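Local coordinates for protein cysteine desulfurase (Thermococcus onnurineus, PDB 5B89) that probably uses pyridoxal 5'-phosphate to take sulfur from L-cysteine and pass it to a sulfur carrier, leaving L-alanine, at residues L110-L115 and P140-L144. Sequence-based numbering, arbitrary orientation.
Sequences LNLVAL and PWQRL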
loop_
_atom_site.group_PDB
_atom_site.type_symbol
_atom_site.label_atom_id
_atom_site.label_comp_id
_atom_site.label_asym_id
_atom_site.label_seq_id
_atom_site.Cartn_x
_atom_site.Cartn_y
_atom_site.Cartn_z
ATOM N N LEU B 110 0.189 -4.696 11.307
ATOM C CA LEU B 110 0.350 -5.726 12.353
ATOM C C LEU B 110 1.329 -6.813 11.949
ATOM O O LEU B 110 2.133 -7.240 12.764
ATOM C CB LEU B 110 -1.012 -6.362 12.682
ATOM C CG LEU B 110 -2.008 -5.406 13.340
ATOM C CD1 LEU B 110 -3.429 -5.968 13.343
ATOM C CD2 LEU B 110 -1.623 -4.974 14.762
ATOM N N ASN B 111 1.347 -7.165 10.684
ATOM C CA ASN B 111 2.365 -8.114 10.188
ATOM C C ASN B 111 3.744 -7.500 10.375
ATOM O O ASN B 111 4.678 -8.205 10.733
ATOM C CB ASN B 111 2.168 -8.442 8.713
ATOM C CG ASN B 111 1.197 -9.594 8.523
ATOM O OD1 ASN B 111 1.582 -10.783 8.424
ATOM N ND2 ASN B 111 -0.095 -9.283 8.423
ATOM N N LEU B 112 3.918 -6.196 10.078
ATOM C CA LEU B 112 5.233 -5.546 10.263
ATOM C C LEU B 112 5.666 -5.595 11.704
ATOM O O LEU B 112 6.881 -5.750 11.955
ATOM C CB LEU B 112 5.231 -4.120 9.732
ATOM C CG LEU B 112 5.045 -3.968 8.233
ATOM C CD1 LEU B 112 5.022 -2.463 7.985
ATOM C CD2 LEU B 112 6.102 -4.704 7.452
ATOM N N VAL B 113 4.764 -5.430 12.633
ATOM C CA VAL B 113 5.136 -5.542 14.051
ATOM C C VAL B 113 5.693 -6.922 14.326
ATOM O O VAL B 113 6.775 -7.009 14.980
ATOM C CB VAL B 113 3.987 -5.190 15.014
ATOM C CG1 VAL B 113 4.365 -5.383 16.516
ATOM C CG2 VAL B 113 3.469 -3.793 14.776
ATOM N N ALA B 114 4.960 -7.940 13.936
ATOM C CA ALA B 114 5.407 -9.318 14.249
ATOM C C ALA B 114 6.735 -9.569 13.508
ATOM O O ALA B 114 7.682 -10.199 14.164
ATOM C CB ALA B 114 4.353 -10.327 13.801
ATOM N N LEU B 115 6.927 -9.159 12.252
ATOM C CA LEU B 115 8.152 -9.456 11.544
ATOM C C LEU B 115 9.244 -8.647 12.176
ATOM O O LEU B 115 10.343 -9.248 12.352
ATOM C CB LEU B 115 7.992 -9.042 10.092
ATOM C CG LEU B 115 7.047 -9.973 9.272
ATOM C CD1 LEU B 115 6.732 -9.347 7.908
ATOM C CD2 LEU B 115 7.648 -11.355 9.042
ATOM N N PRO B 140 -0.561 -13.360 12.422
ATOM C CA PRO B 140 0.852 -13.110 12.594
ATOM C C PRO B 140 1.409 -13.644 13.902
ATOM O O PRO B 140 2.607 -14.044 13.921
ATOM C CB PRO B 140 0.963 -11.561 12.456
ATOM C CG PRO B 140 -0.270 -11.197 11.663
ATOM C CD PRO B 140 -1.333 -12.137 12.176
ATOM N N TRP B 141 0.637 -13.622 14.970
ATOM C CA TRP B 141 1.098 -14.075 16.263
ATOM C C TRP B 141 1.131 -15.593 16.276
ATOM O O TRP B 141 2.061 -16.197 16.901
ATOM C CB TRP B 141 0.236 -13.529 17.369
ATOM C CG TRP B 141 0.058 -12.011 17.288
ATOM C CD1 TRP B 141 -1.133 -11.412 17.119
ATOM C CD2 TRP B 141 1.050 -11.049 17.284
ATOM N NE1 TRP B 141 -0.943 -10.072 17.028
ATOM C CE2 TRP B 141 0.389 -9.825 17.061
ATOM C CE3 TRP B 141 2.446 -11.075 17.352
ATOM C CZ2 TRP B 141 1.094 -8.600 16.990
ATOM C CZ3 TRP B 141 3.140 -9.832 17.277
ATOM C CH2 TRP B 141 2.435 -8.656 17.128
ATOM N N GLN B 142 0.157 -16.226 15.634
ATOM C CA GLN B 142 0.171 -17.709 15.478
ATOM C C GLN B 142 1.337 -18.185 14.745
ATOM O O GLN B 142 1.957 -19.212 15.158
ATOM C CB GLN B 142 -1.109 -18.180 14.780
ATOM C CG GLN B 142 -2.335 -18.083 15.629
ATOM C CD GLN B 142 -3.582 -18.452 14.834
ATOM O OE1 GLN B 142 -3.651 -18.152 13.630
ATOM N NE2 GLN B 142 -4.549 -19.010 15.470
ATOM N N ARG B 143 1.709 -17.576 13.636
ATOM C CA ARG B 143 2.877 -17.925 12.823
ATOM C C ARG B 143 4.101 -17.769 13.653
ATOM O O ARG B 143 4.961 -18.690 13.678
ATOM C CB ARG B 143 2.954 -17.132 11.475
ATOM C CG ARG B 143 4.133 -17.435 10.605
ATOM C CD ARG B 143 4.086 -16.561 9.296
ATOM N NE ARG B 143 4.072 -15.137 9.561
ATOM C CZ ARG B 143 3.896 -14.176 8.643
ATOM N NH1 ARG B 143 3.725 -14.536 7.381
ATOM N NH2 ARG B 143 3.900 -12.857 9.043
ATOM N N LEU B 144 4.261 -16.655 14.343
ATOM C CA LEU B 144 5.511 -16.365 15.121
ATOM C C LEU B 144 5.608 -17.435 16.199
ATOM O O LEU B 144 6.699 -18.052 16.437
ATOM C CB LEU B 144 5.449 -14.953 15.642
ATOM C CG LEU B 144 6.670 -14.320 16.266
ATOM C CD1 LEU B 144 7.746 -14.262 15.191
ATOM C CD2 LEU B 144 6.306 -12.915 16.734
#
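Ala114 is the bump here: its CB drops into a hollow lined by Pro140 and Trp141, lying 3.9 Å from Pro140 CB and 3.7 Å from Trp141 CZ3, and Leu144 CD2 closes it more loosely, against the Ala114 carbonyl. The segments run nearly parallel, their axes 9.7 Å apart at closest approach and crossing at -21°. Trp141 has CG anti to its carbonyl carbon (chi1 -52°), which sends the indole across to the other helix; there Val113 CG1 meets the ring edge in plane, 3.8 Å from Trp141 CH2, while Trp141 NE1 is hydrogen-bonded to Asp137 OD1. A serine in place of Trp141 would probably open a gap beside Ala114 and Val113 and leave Asp137 without its indole partner. On the other flank the Asn111 side chain crosses that of Pro140 at about a right angle, Asn111 OD1 3.8 Å from Pro140 CG. Arg143, bent at chi3, brings NH2 4.0 Å from Leu115 CD2; its NH1 hydrogen-bonds to Pro260 O of the second subunit, and Asn111 ND2 to Ser107 O and second-subunit Ile262 O. The two helices thus lie between the dimer partner and the seven-stranded sheet of the cofactor-binding domain, where Val113 rests on strands 206-210 and 229-233 and Trp141 on strand 177-181.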